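Local coordinates for lasso peptide isopeptidase AtxE2 (Asticcacaulis excentricus, PDB 5TXE), which hydrolyses the isopeptide bond of the lasso peptides astexin-2 and astexin-3, opening the threaded substrates into linear peptides, at residues I113-N121 against R565-Y573; S549-T557 against I604-A614. The protein carries 1 engineered substitution. All blocks are in the same frame, centred on the assembly; numbering follows the deposited sequence.

How the interactions relate
From the N terminus, the chain first meets 113-121, in the loop between strands 100-104 and 133-134. It then runs through the antiparallel four-stranded sheets, consistent with propeller blades, before entering the mixed sheet of the hydrolase domain. There 549-557 follows strand 545-548, and a few residues later 565-573 closes interaction 1, a loop of 443 residues. Interaction 2 closes at 604-614, the end of strand 602-607 and helix 608-611. The segments therefore alternate: the two contacts cross, with 565-573 inside the shorter loop. Interaction 1 ties the N-terminal part to helix 563-570, whereas interaction 2 joins ends of neighbouring parallel strands. Their nearest atoms are about 6 Å apart, without touching.

Interaction 1 of 2, residues I113-N121 against R565-Y573; sequences IPSWGYARN and RISGALKAY
W116 meets I566 face-on: CG1 of I566 sits 3.8 Å from the centroid of the five-membered ring of W116, 16° off its normal, a CH-pi contact. The I566 chain crosses the indole at about a right angle. Along the six-membered ring three more residues of the 565-573 segment close in: A569 CB lies 3.7 Å from W116 CZ3, L570 CD2 3.8 Å from W116 CH2, and Y573 CE1 4.1 Å from W116 CZ3. Further out, I566 CD1 reaches the edge of the Y118 ring, 3.9 Å from Y118 CE2. A water joins the Y118 hydroxyl to the backbone N of I566, and that hydroxyl also bonds to E211 O. R565 supplies the polar edge. Its CG is anti to the backbone N (chi1 165°), and bends at chi2 and chi3 fold the chain back, past the Y118 ring, so that NH1 donates to W116 O over 2.9 Å. NH1 lies in the carbonyl plane on a lone pair, W116 O near the guanidinium plane, with 150° at the hydrogen. G117 comes next, and a CB there would run into NH1. The chemistry is thus largely apolar for the indole itself, with one charged donor fixing its backbone, while W116 NE1 bonds to the bound peptide's backbone and the ring stacks on a peptide aromatic: a packed platform for substrate, in keeping with the importance of W116 for activity.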
ATOM      1  N   ILE A 113      -3.190   3.824 -13.022  1.00 31.57           N
ATOM      2  CA  ILE A 113      -2.422   3.142 -14.083  1.00 30.44           C
ATOM      3  C   ILE A 113      -3.362   2.454 -15.076  1.00 30.47           C
ATOM      4  O   ILE A 113      -4.557   2.213 -14.758  1.00 31.91           O
ATOM      5  CB  ILE A 113      -1.500   2.017 -13.507  1.00 35.03           C
ATOM      6  CG1 ILE A 113      -2.314   0.967 -12.734  1.00 38.60           C
ATOM      7  CG2 ILE A 113      -0.398   2.563 -12.626  1.00 33.69           C
ATOM      8  CD1 ILE A 113      -1.558  -0.368 -12.546  1.00 42.19           C
ATOM      9  N   PRO A 114      -2.845   2.101 -16.264  1.00 29.57           N
ATOM     10  CA  PRO A 114      -3.564   1.205 -17.145  1.00 29.44           C
ATOM     11  C   PRO A 114      -3.582  -0.179 -16.505  1.00 27.27           C
ATOM     12  O   PRO A 114      -2.633  -0.545 -15.866  1.00 27.15           O
ATOM     13  CB  PRO A 114      -2.708   1.162 -18.407  1.00 30.16           C
ATOM     14  CG  PRO A 114      -1.787   2.327 -18.326  1.00 32.83           C
ATOM     15  CD  PRO A 114      -1.578   2.574 -16.852  1.00 32.75           C
ATOM     16  N   SER A 115      -4.673  -0.909 -16.667  1.00 29.67           N
ATOM     17  CA  SER A 115      -4.806  -2.309 -16.241  1.00 32.99           C
ATOM     18  C   SER A 115      -5.920  -2.958 -17.050  1.00 33.75           C
ATOM     19  O   SER A 115      -6.916  -2.293 -17.400  1.00 27.06           O
ATOM     20  CB  SER A 115      -5.233  -2.439 -14.796  1.00 33.79           C
ATOM     21  OG  SER A 115      -4.236  -1.968 -13.899  1.00 37.36           O
ATOM     22  N   TRP A 116      -5.732  -4.263 -17.302  1.00 30.31           N
ATOM     23  CA  TRP A 116      -6.719  -5.130 -17.928  1.00 28.40           C
ATOM     24  C   TRP A 116      -7.068  -4.753 -19.328  1.00 27.74           C
ATOM     25  O   TRP A 116      -8.136  -5.140 -19.828  1.00 28.65           O
ATOM     26  CB  TRP A 116      -7.999  -5.128 -17.126  1.00 27.80           C
ATOM     27  CG  TRP A 116      -7.806  -5.348 -15.627  1.00 31.70           C
ATOM     28  CD1 TRP A 116      -7.940  -4.441 -14.657  1.00 31.08           C
ATOM     29  CD2 TRP A 116      -7.525  -6.594 -14.983  1.00 35.01           C
ATOM     30  NE1 TRP A 116      -7.745  -5.029 -13.417  1.00 35.90           N
ATOM     31  CE2 TRP A 116      -7.486  -6.356 -13.602  1.00 37.23           C
ATOM     32  CE3 TRP A 116      -7.274  -7.877 -15.449  1.00 35.77           C
ATOM     33  CZ2 TRP A 116      -7.217  -7.374 -12.680  1.00 38.39           C
ATOM     34  CZ3 TRP A 116      -7.021  -8.872 -14.551  1.00 38.98           C
ATOM     35  CH2 TRP A 116      -6.987  -8.626 -13.177  1.00 37.55           C
ATOM     36  N   GLY A 117      -6.228  -3.941 -19.953  1.00 25.28           N
ATOM     37  CA  GLY A 117      -6.576  -3.393 -21.251  1.00 24.37           C
ATOM     38  C   GLY A 117      -7.345  -2.092 -21.231  1.00 26.37           C
ATOM     39  O   GLY A 117      -7.644  -1.517 -22.315  1.00 26.73           O
ATOM     40  N   TYR A 118      -7.607  -1.568 -20.036  1.00 26.78           N
ATOM     41  CA  TYR A 118      -8.120  -0.220 -19.892  1.00 27.11           C
ATOM     42  C   TYR A 118      -6.964   0.781 -19.803  1.00 29.39           C
ATOM     43  O   TYR A 118      -5.950   0.535 -19.148  1.00 29.31           O
ATOM     44  CB  TYR A 118      -8.992  -0.085 -18.631  1.00 26.81           C
ATOM     45  CG  TYR A 118     -10.197  -0.989 -18.671  1.00 30.26           C
ATOM     46  CD1 TYR A 118     -11.133  -0.898 -19.708  1.00 28.92           C
ATOM     47  CD2 TYR A 118     -10.393  -1.948 -17.704  1.00 30.58           C
ATOM     48  CE1 TYR A 118     -12.230  -1.716 -19.765  1.00 31.51           C
ATOM     49  CE2 TYR A 118     -11.513  -2.752 -17.742  1.00 30.34           C
ATOM     50  CZ  TYR A 118     -12.424  -2.649 -18.796  1.00 30.37           C
ATOM     51  OH  TYR A 118     -13.544  -3.469 -18.896  1.00 28.11           O
ATOM     52  N   ALA A 119      -7.154   1.942 -20.407  1.00 27.08           N
ATOM     53  CA  ALA A 119      -6.150   3.007 -20.326  1.00 30.20           C
ATOM     54  C   ALA A 119      -5.995   3.610 -18.921  1.00 30.03           C
ATOM     55  O   ALA A 119      -4.923   4.103 -18.544  1.00 27.60           O
ATOM     56  CB  ALA A 119      -6.469   4.098 -21.333  1.00 31.70           C
ATOM     57  N   ARG A 120      -7.052   3.526 -18.126  1.00 29.84           N
ATOM     58  CA  ARG A 120      -7.002   3.978 -16.770  1.00 31.25           C
ATOM     59  C   ARG A 120      -7.944   3.183 -15.883  1.00 31.03           C
ATOM     60  O   ARG A 120      -9.106   3.351 -15.974  1.00 32.47           O
ATOM     61  CB  ARG A 120      -7.426   5.432 -16.708  1.00 38.33           C
ATOM     62  CG  ARG A 120      -7.218   6.006 -15.325  1.00 44.78           C
ATOM     63  CD  ARG A 120      -7.220   7.501 -15.339  1.00 48.23           C
ATOM     64  NE  ARG A 120      -8.594   7.977 -15.303  1.00 53.54           N
ATOM     65  CZ  ARG A 120      -8.934   9.243 -15.546  1.00 58.76           C
ATOM     66  NH1 ARG A 120      -7.994  10.150 -15.856  1.00 54.77           N
ATOM     67  NH2 ARG A 120     -10.211   9.605 -15.485  1.00 56.73           N
ATOM     68  N   ASN A 121      -7.428   2.312 -15.026  1.00 32.17           N
ATOM     69  CA  ASN A 121      -8.267   1.478 -14.200  1.00 33.32           C
ATOM     70  C   ASN A 121      -8.909   2.380 -13.126  1.00 34.05           C
ATOM     71  O   ASN A 121      -8.469   3.496 -12.920  1.00 31.67           O
ATOM     72  CB  ASN A 121      -7.400   0.365 -13.578  1.00 35.76           C
ATOM     73  CG  ASN A 121      -8.214  -0.803 -12.999  1.00 39.32           C
ATOM     74  OD1 ASN A 121      -9.341  -1.078 -13.429  1.00 33.92           O
ATOM     75  ND2 ASN A 121      -7.632  -1.495 -12.000  1.00 34.84           N
ATOM     76  N   ARG A 565     -14.820  -8.267 -19.401  1.00 30.66           N
ATOM     77  CA  ARG A 565     -13.373  -8.199 -19.601  1.00 28.00           C
ATOM     78  C   ARG A 565     -12.580  -8.653 -18.370  1.00 29.34           C
ATOM     79  O   ARG A 565     -11.760  -9.572 -18.451  1.00 31.07           O
ATOM     80  CB  ARG A 565     -12.999  -6.805 -19.977  1.00 31.64           C
ATOM     81  CG  ARG A 565     -11.550  -6.389 -19.913  1.00 39.24           C
ATOM     82  CD  ARG A 565     -10.674  -7.282 -20.735  1.00 45.97           C
ATOM     83  NE  ARG A 565     -10.911  -7.098 -22.149  1.00 53.06           N
ATOM     84  CZ  ARG A 565     -10.393  -6.122 -22.886  1.00 53.68           C
ATOM     85  NH1 ARG A 565      -9.637  -5.190 -22.335  1.00 55.02           N
ATOM     86  NH2 ARG A 565     -10.666  -6.081 -24.184  1.00 51.28           N
ATOM     87  N   ILE A 566     -12.801  -8.010 -17.235  1.00 25.97           N
ATOM     88  CA  ILE A 566     -12.115  -8.405 -16.045  1.00 27.84           C
ATOM     89  C   ILE A 566     -12.550  -9.792 -15.565  1.00 29.51           C
ATOM     90  O   ILE A 566     -11.700 -10.555 -15.102  1.00 26.23           O
ATOM     91  CB  ILE A 566     -12.232  -7.360 -14.935  1.00 26.41           C
ATOM     92  CG1 ILE A 566     -11.375  -6.142 -15.314  1.00 29.37           C
ATOM     93  CG2 ILE A 566     -11.699  -7.886 -13.610  1.00 25.05           C
ATOM     94  CD1 ILE A 566     -11.702  -4.907 -14.487  1.00 27.32           C
ATOM     95  N   SER A 567     -13.853 -10.084 -15.657  1.00 28.90           N
ATOM     96  CA  SER A 567     -14.342 -11.382 -15.302  1.00 32.82           C
ATOM     97  C   SER A 567     -13.580 -12.508 -16.045  1.00 33.34           C
ATOM     98  O   SER A 567     -13.136 -13.492 -15.444  1.00 31.02           O
ATOM     99  CB  SER A 567     -15.841 -11.503 -15.574  1.00 32.68           C
ATOM    100  OG  SER A 567     -16.243 -12.853 -15.407  1.00 34.43           O
ATOM    101  N   GLY A 568     -13.467 -12.360 -17.349  1.00 33.20           N
ATOM    102  CA  GLY A 568     -12.727 -13.301 -18.197  1.00 34.29           C
ATOM    103  C   GLY A 568     -11.246 -13.387 -17.828  1.00 31.18           C
ATOM    104  O   GLY A 568     -10.691 -14.475 -17.754  1.00 34.35           O
ATOM    105  N   ALA A 569     -10.614 -12.262 -17.547  1.00 28.32           N
ATOM    106  CA  ALA A 569      -9.173 -12.242 -17.229  1.00 29.28           C
ATOM    107  C   ALA A 569      -8.865 -12.880 -15.888  1.00 31.06           C
ATOM    108  O   ALA A 569      -7.757 -13.352 -15.676  1.00 34.92           O
ATOM    109  CB  ALA A 569      -8.616 -10.809 -17.260  1.00 31.92           C
ATOM    110  N   LEU A 570      -9.824 -12.910 -14.971  1.00 32.25           N
ATOM    111  CA  LEU A 570      -9.547 -13.437 -13.628  1.00 34.46           C
ATOM    112  C   LEU A 570      -9.446 -14.964 -13.570  1.00 34.00           C
ATOM    113  O   LEU A 570      -8.823 -15.530 -12.675  1.00 32.40           O
ATOM    114  CB  LEU A 570     -10.603 -12.995 -12.618  1.00 32.66           C
ATOM    115  CG  LEU A 570     -10.615 -11.521 -12.198  1.00 34.59           C
ATOM    116  CD1 LEU A 570     -11.815 -11.237 -11.299  1.00 37.27           C
ATOM    117  CD2 LEU A 570      -9.328 -11.162 -11.491  1.00 38.04           C
ATOM    118  N   LYS A 571     -10.087 -15.596 -14.514  1.00 33.60           N
ATOM    119  CA  LYS A 571     -10.100 -17.036 -14.651  1.00 35.50           C
ATOM    120  C   LYS A 571      -8.650 -17.587 -14.706  1.00 34.69           C
ATOM    121  O   LYS A 571      -8.356 -18.577 -14.068  1.00 34.43           O
ATOM    122  CB  LYS A 571     -10.960 -17.349 -15.886  1.00 38.23           C
ATOM    123  CG  LYS A 571     -10.929 -18.734 -16.428  1.00 49.27           C
ATOM    124  CD  LYS A 571     -11.671 -19.720 -15.549  1.00 53.14           C
ATOM    125  CE  LYS A 571     -11.853 -21.042 -16.301  1.00 56.39           C
ATOM    126  NZ  LYS A 571     -12.247 -22.115 -15.376  1.00 55.73           N
ATOM    127  N   ALA A 572      -7.727 -16.910 -15.377  1.00 33.05           N
ATOM    128  CA  ALA A 572      -6.343 -17.393 -15.425  1.00 33.67           C
ATOM    129  C   ALA A 572      -5.658 -17.301 -14.073  1.00 35.98           C
ATOM    130  O   ALA A 572      -4.643 -18.005 -13.824  1.00 41.05           O
ATOM    131  CB  ALA A 572      -5.529 -16.630 -16.481  1.00 33.80           C
ATOM    132  N   TYR A 573      -6.188 -16.463 -13.177  1.00 32.13           N
ATOM    133  CA  TYR A 573      -5.605 -16.309 -11.843  1.00 30.94           C
ATOM    134  C   TYR A 573      -6.140 -17.366 -10.861  1.00 33.97           C
ATOM    135  O   TYR A 573      -5.776 -17.376  -9.669  1.00 32.66           O
ATOM    136  CB  TYR A 573      -5.955 -14.936 -11.285  1.00 33.83           C
ATOM    137  CG  TYR A 573      -5.123 -13.801 -11.806  1.00 38.00           C
ATOM    138  CD1 TYR A 573      -5.433 -13.166 -12.996  1.00 36.27           C
ATOM    139  CD2 TYR A 573      -4.030 -13.308 -11.052  1.00 41.03           C
ATOM    140  CE1 TYR A 573      -4.663 -12.093 -13.473  1.00 39.19           C
ATOM    141  CE2 TYR A 573      -3.251 -12.246 -11.525  1.00 43.66           C
ATOM    142  CZ  TYR A 573      -3.568 -11.638 -12.731  1.00 43.73           C
ATOM    143  OH  TYR A 573      -2.811 -10.575 -13.164  1.00 47.18           O
TER
HETATM  144  O   HOH W   1     -14.246  -5.499 -17.201  1.00 31.05           O

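Interaction 2 of 2, residues S549-T557 against I604-A614; sequences SSCCTDSFT and IQSADEEYLGA
C551 and A614 pack CB to CB, 3.9 Å apart, while I604 CD1 touches the same C551 carbon from the strand. C551 and C552 form a vicinal disulfide around a cis peptide, and close by G613 O lies 3.0 Å from T557 OG1. A side chain on G613 would press on T557 OG1 and C551 O. T557 OG1 donates to D554 OD1 and accepts from C552 N (3.2 Å, 165°), while D554, the N-cap, also receives T557 N. A valine in place of T557 would probably leave C552 N without its acceptor and D554 OD1 with one donor fewer, freeing the cap to shift. F556 turns its ring edge to the carbonyls, CE2 lying 3.4 Å from L612 O, and a water joins D554 OD2 to G613 O.

Toward S549 and E610, still buried, side chains meet mostly through ordered waters. One water takes the C551 N-H and donates to S606 OG; another spans C551 O and E610 O. S549 OG and E610 OE1 share a third, yet the backbones stay close, S549 O making a CA-H...O contact with S606. E610, extended beyond CG, reaches H638 ND1 with OE2. An acid just past a parallel strand is the alpha/beta-hydrolase arrangement, E610 and H638 being the probable charge relay of a catalytic triad whose nucleophile position is the engineered A527.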
ATOM      1  N   SER A 549     -13.921  -4.043   4.802  1.00 22.51           N
ATOM      2  CA  SER A 549     -14.138  -2.834   4.011  1.00 27.87           C
ATOM      3  C   SER A 549     -14.892  -3.123   2.711  1.00 27.56           C
ATOM      4  O   SER A 549     -15.369  -2.208   2.060  1.00 33.58           O
ATOM      5  CB  SER A 549     -12.824  -2.238   3.629  1.00 27.72           C
ATOM      6  OG  SER A 549     -12.211  -3.084   2.667  1.00 32.89           O
ATOM      7  N   SER A 550     -14.997  -4.375   2.344  1.00 25.53           N
ATOM      8  CA  SER A 550     -15.719  -4.747   1.160  1.00 28.91           C
ATOM      9  C   SER A 550     -16.341  -6.144   1.268  1.00 29.97           C
ATOM     10  O   SER A 550     -15.988  -6.947   2.126  1.00 28.42           O
ATOM     11  CB  SER A 550     -14.804  -4.726  -0.056  1.00 29.07           C
ATOM     12  OG  SER A 550     -13.765  -5.690   0.087  1.00 27.99           O
ATOM     13  N   CYS A 551     -17.288  -6.392   0.377  1.00 31.40           N
ATOM     14  CA  CYS A 551     -17.939  -7.655   0.222  1.00 29.43           C
ATOM     15  C   CYS A 551     -18.450  -7.653  -1.255  1.00 31.99           C
ATOM     16  O   CYS A 551     -18.717  -6.578  -1.821  1.00 31.33           O
ATOM     17  CB  CYS A 551     -19.051  -7.771   1.264  1.00 33.29           C
ATOM     18  SG  CYS A 551     -19.541  -9.475   1.636  1.00 41.37           S
ATOM     19  N   CYS A 552     -18.490  -8.796  -1.936  1.00 30.87           N
ATOM     20  CA  CYS A 552     -18.249 -10.141  -1.348  1.00 32.29           C
ATOM     21  C   CYS A 552     -17.317 -10.945  -2.206  1.00 29.55           C
ATOM     22  O   CYS A 552     -16.974 -10.568  -3.343  1.00 33.30           O
ATOM     23  CB  CYS A 552     -19.582 -10.884  -1.248  1.00 32.03           C
ATOM     24  SG  CYS A 552     -20.688 -10.111  -0.034  1.00 36.34           S
ATOM     25  N   THR A 553     -16.884 -12.074  -1.679  1.00 26.37           N
ATOM     26  CA  THR A 553     -16.099 -12.989  -2.492  1.00 28.21           C
ATOM     27  C   THR A 553     -17.030 -14.023  -3.086  1.00 26.56           C
ATOM     28  O   THR A 553     -17.257 -15.106  -2.464  1.00 27.42           O
ATOM     29  CB  THR A 553     -14.986 -13.631  -1.645  1.00 29.17           C
ATOM     30  OG1 THR A 553     -14.258 -12.604  -0.956  1.00 29.52           O
ATOM     31  CG2 THR A 553     -14.099 -14.441  -2.537  1.00 29.65           C
ATOM     32  N   ASP A 554     -17.628 -13.678  -4.223  1.00 25.03           N
ATOM     33  CA  ASP A 554     -18.741 -14.459  -4.800  1.00 27.13           C
ATOM     34  C   ASP A 554     -18.813 -14.213  -6.272  1.00 28.60           C
ATOM     35  O   ASP A 554     -18.104 -13.314  -6.769  1.00 26.87           O
ATOM     36  CB  ASP A 554     -20.086 -14.216  -4.073  1.00 29.38           C
ATOM     37  CG  ASP A 554     -20.688 -12.784  -4.257  1.00 30.00           C
ATOM     38  OD1 ASP A 554     -20.047 -11.878  -4.852  1.00 27.80           O
ATOM     39  OD2 ASP A 554     -21.837 -12.562  -3.742  1.00 29.52           O
ATOM     40  N   SER A 555     -19.593 -15.018  -6.993  1.00 29.21           N
ATOM     41  CA  SER A 555     -19.682 -14.858  -8.446  1.00 29.94           C
ATOM     42  C   SER A 555     -20.279 -13.523  -8.820  1.00 28.64           C
ATOM     43  O   SER A 555     -19.878 -12.922  -9.825  1.00 25.90           O
ATOM     44  CB  SER A 555     -20.492 -15.972  -9.150  1.00 30.86           C
ATOM     45  OG  SER A 555     -21.794 -16.002  -8.624  1.00 39.12           O
ATOM     46  N   PHE A 556     -21.220 -13.036  -8.017  1.00 29.05           N
ATOM     47  CA  PHE A 556     -21.849 -11.789  -8.359  1.00 26.48           C
ATOM     48  C   PHE A 556     -20.791 -10.688  -8.451  1.00 29.08           C
ATOM     49  O   PHE A 556     -20.651  -9.981  -9.464  1.00 26.81           O
ATOM     50  CB  PHE A 556     -22.885 -11.424  -7.349  1.00 24.29           C
ATOM     51  CG  PHE A 556     -23.505 -10.084  -7.639  1.00 25.01           C
ATOM     52  CD1 PHE A 556     -24.356  -9.934  -8.678  1.00 23.78           C
ATOM     53  CD2 PHE A 556     -23.203  -8.988  -6.876  1.00 25.07           C
ATOM     54  CE1 PHE A 556     -24.930  -8.706  -8.964  1.00 27.27           C
ATOM     55  CE2 PHE A 556     -23.751  -7.749  -7.155  1.00 27.76           C
ATOM     56  CZ  PHE A 556     -24.652  -7.604  -8.210  1.00 24.71           C
ATOM     57  N   THR A 557     -19.981 -10.607  -7.418  1.00 25.43           N
ATOM     58  CA  THR A 557     -18.953  -9.579  -7.387  1.00 26.57           C
ATOM     59  C   THR A 557     -17.876  -9.832  -8.444  1.00 26.29           C
ATOM     60  O   THR A 557     -17.473  -8.921  -9.163  1.00 26.53           O
ATOM     61  CB  THR A 557     -18.309  -9.458  -5.976  1.00 24.42           C
ATOM     62  OG1 THR A 557     -19.310  -9.180  -4.990  1.00 22.72           O
ATOM     63  CG2 THR A 557     -17.334  -8.392  -5.947  1.00 24.25           C
ATOM     64  N   ILE A 604     -19.708  -4.046   7.602  1.00 20.24           N
ATOM     65  CA  ILE A 604     -19.046  -3.725   6.324  1.00 21.04           C
ATOM     66  C   ILE A 604     -19.012  -2.199   6.140  1.00 19.69           C
ATOM     67  O   ILE A 604     -20.065  -1.540   6.119  1.00 21.71           O
ATOM     68  CB  ILE A 604     -19.793  -4.364   5.129  1.00 22.25           C
ATOM     69  CG1 ILE A 604     -19.991  -5.879   5.353  1.00 23.68           C
ATOM     70  CG2 ILE A 604     -19.075  -4.171   3.827  1.00 19.95           C
ATOM     71  CD1 ILE A 604     -21.139  -6.465   4.546  1.00 24.91           C
ATOM     72  N   GLN A 605     -17.826  -1.646   5.969  1.00 18.31           N
ATOM     73  CA  GLN A 605     -17.679  -0.206   5.858  1.00 19.43           C
ATOM     74  C   GLN A 605     -17.172   0.036   4.476  1.00 21.41           C
ATOM     75  O   GLN A 605     -15.947   0.054   4.235  1.00 21.13           O
ATOM     76  CB  GLN A 605     -16.733   0.307   6.921  1.00 19.34           C
ATOM     77  CG  GLN A 605     -17.311   0.157   8.322  1.00 19.65           C
ATOM     78  CD  GLN A 605     -16.854   1.215   9.298  1.00 22.59           C
ATOM     79  OE1 GLN A 605     -17.359   2.367   9.261  1.00 26.94           O
ATOM     80  NE2 GLN A 605     -15.973   0.842  10.235  1.00 20.95           N
ATOM     81  N   SER A 606     -18.102   0.161   3.529  1.00 19.53           N
ATOM     82  CA  SER A 606     -17.751   0.137   2.115  1.00 20.42           C
ATOM     83  C   SER A 606     -17.722   1.507   1.454  1.00 18.77           C
ATOM     84  O   SER A 606     -18.528   2.366   1.761  1.00 20.48           O
ATOM     85  CB  SER A 606     -18.784  -0.743   1.379  1.00 20.89           C
ATOM     86  OG  SER A 606     -18.472  -0.917   0.019  1.00 20.91           O
ATOM     87  N   ALA A 607     -16.820   1.675   0.508  1.00 19.49           N
ATOM     88  CA  ALA A 607     -16.907   2.757  -0.468  1.00 19.22           C
ATOM     89  C   ALA A 607     -18.130   2.561  -1.338  1.00 19.76           C
ATOM     90  O   ALA A 607     -18.502   1.410  -1.601  1.00 21.35           O
ATOM     91  CB  ALA A 607     -15.676   2.757  -1.338  1.00 19.78           C
ATOM     92  N   ASP A 608     -18.787   3.655  -1.734  1.00 18.89           N
ATOM     93  CA  ASP A 608     -19.846   3.565  -2.692  1.00 19.93           C
ATOM     94  C   ASP A 608     -19.386   2.857  -3.944  1.00 21.58           C
ATOM     95  O   ASP A 608     -20.140   2.130  -4.585  1.00 23.39           O
ATOM     96  CB  ASP A 608     -20.510   4.915  -3.025  1.00 21.05           C
ATOM     97  CG  ASP A 608     -19.536   5.994  -3.507  1.00 23.31           C
ATOM     98  OD1 ASP A 608     -18.274   5.811  -3.591  1.00 24.08           O
ATOM     99  OD2 ASP A 608     -20.074   7.090  -3.804  1.00 26.92           O
ATOM    100  N   GLU A 609     -18.164   3.059  -4.304  1.00 22.26           N
ATOM    101  CA  GLU A 609     -17.630   2.442  -5.519  1.00 27.03           C
ATOM    102  C   GLU A 609     -17.490   0.902  -5.404  1.00 27.96           C
ATOM    103  O   GLU A 609     -17.268   0.242  -6.410  1.00 26.56           O
ATOM    104  CB  GLU A 609     -16.307   3.110  -5.814  1.00 32.60           C
ATOM    105  CG  GLU A 609     -15.601   2.694  -7.066  1.00 41.64           C
ATOM    106  CD  GLU A 609     -14.480   3.670  -7.473  1.00 44.35           C
ATOM    107  OE1 GLU A 609     -13.296   3.357  -7.195  1.00 44.57           O
ATOM    108  OE2 GLU A 609     -14.785   4.747  -8.044  1.00 55.81           O
ATOM    109  N   GLU A 610     -17.710   0.317  -4.222  1.00 23.77           N
ATOM    110  CA  GLU A 610     -17.682  -1.141  -4.102  1.00 25.46           C
ATOM    111  C   GLU A 610     -18.924  -1.716  -3.510  1.00 23.66           C
ATOM    112  O   GLU A 610     -19.047  -2.946  -3.479  1.00 24.78           O
ATOM    113  CB  GLU A 610     -16.497  -1.594  -3.228  1.00 28.41           C
ATOM    114  CG  GLU A 610     -15.144  -1.240  -3.841  1.00 29.05           C
ATOM    115  CD  GLU A 610     -13.961  -1.822  -3.052  1.00 38.13           C
ATOM    116  OE1 GLU A 610     -13.905  -1.722  -1.778  1.00 38.69           O
ATOM    117  OE2 GLU A 610     -13.042  -2.338  -3.726  1.00 38.81           O
ATOM    118  N   TYR A 611     -19.854  -0.887  -3.049  1.00 20.46           N
ATOM    119  CA  TYR A 611     -20.972  -1.444  -2.302  1.00 18.68           C
ATOM    120  C   TYR A 611     -21.894  -2.344  -3.080  1.00 19.60           C
ATOM    121  O   TYR A 611     -22.528  -3.193  -2.460  1.00 18.48           O
ATOM    122  CB  TYR A 611     -21.795  -0.371  -1.576  1.00 20.09           C
ATOM    123  CG  TYR A 611     -23.031   0.136  -2.275  1.00 19.17           C
ATOM    124  CD1 TYR A 611     -22.946   0.931  -3.391  1.00 20.94           C
ATOM    125  CD2 TYR A 611     -24.269  -0.113  -1.768  1.00 21.08           C
ATOM    126  CE1 TYR A 611     -24.092   1.386  -4.038  1.00 21.86           C
ATOM    127  CE2 TYR A 611     -25.414   0.370  -2.367  1.00 21.57           C
ATOM    128  CZ  TYR A 611     -25.328   1.109  -3.511  1.00 22.03           C
ATOM    129  OH  TYR A 611     -26.468   1.560  -4.122  1.00 21.64           O
ATOM    130  N   LEU A 612     -22.028  -2.155  -4.398  1.00 18.42           N
ATOM    131  CA  LEU A 612     -22.983  -2.894  -5.140  1.00 20.11           C
ATOM    132  C   LEU A 612     -22.728  -4.401  -5.021  1.00 22.29           C
ATOM    133  O   LEU A 612     -23.671  -5.195  -4.936  1.00 19.86           O
ATOM    134  CB  LEU A 612     -22.947  -2.535  -6.614  1.00 21.55           C
ATOM    135  CG  LEU A 612     -23.519  -1.148  -6.961  1.00 23.14           C
ATOM    136  CD1 LEU A 612     -23.358  -0.848  -8.434  1.00 23.17           C
ATOM    137  CD2 LEU A 612     -24.963  -1.096  -6.572  1.00 24.18           C
ATOM    138  N   GLY A 613     -21.451  -4.741  -5.012  1.00 20.89           N
ATOM    139  CA  GLY A 613     -20.965  -6.094  -4.787  1.00 22.13           C
ATOM    140  C   GLY A 613     -21.417  -6.740  -3.507  1.00 22.06           C
ATOM    141  O   GLY A 613     -21.561  -7.976  -3.443  1.00 22.56           O
ATOM    142  N   ALA A 614     -21.736  -5.923  -2.512  1.00 21.82           N
ATOM    143  CA  ALA A 614     -22.097  -6.445  -1.243  1.00 22.49           C
ATOM    144  C   ALA A 614     -23.565  -6.795  -1.161  1.00 24.83           C
ATOM    145  O   ALA A 614     -24.005  -7.528  -0.256  1.00 21.79           O
ATOM    146  CB  ALA A 614     -21.770  -5.445  -0.160  1.00 23.36           C
TER
HETATM  147  O   HOH W   2     -11.972  -2.167  -0.004  1.00 25.74           O
HETATM  148  O   HOH W   3     -14.755  -0.426   0.177  1.00 27.10           O
HETATM  149  O   HOH W   4     -18.326  -3.653  -0.688  1.00 17.78           O
HETATM  150  O   HOH W   5     -17.668  -5.233  -3.889  1.00 31.72           O
HETATM  151  O   HOH W   6     -22.955 -10.337  -2.543  1.00 22.01           O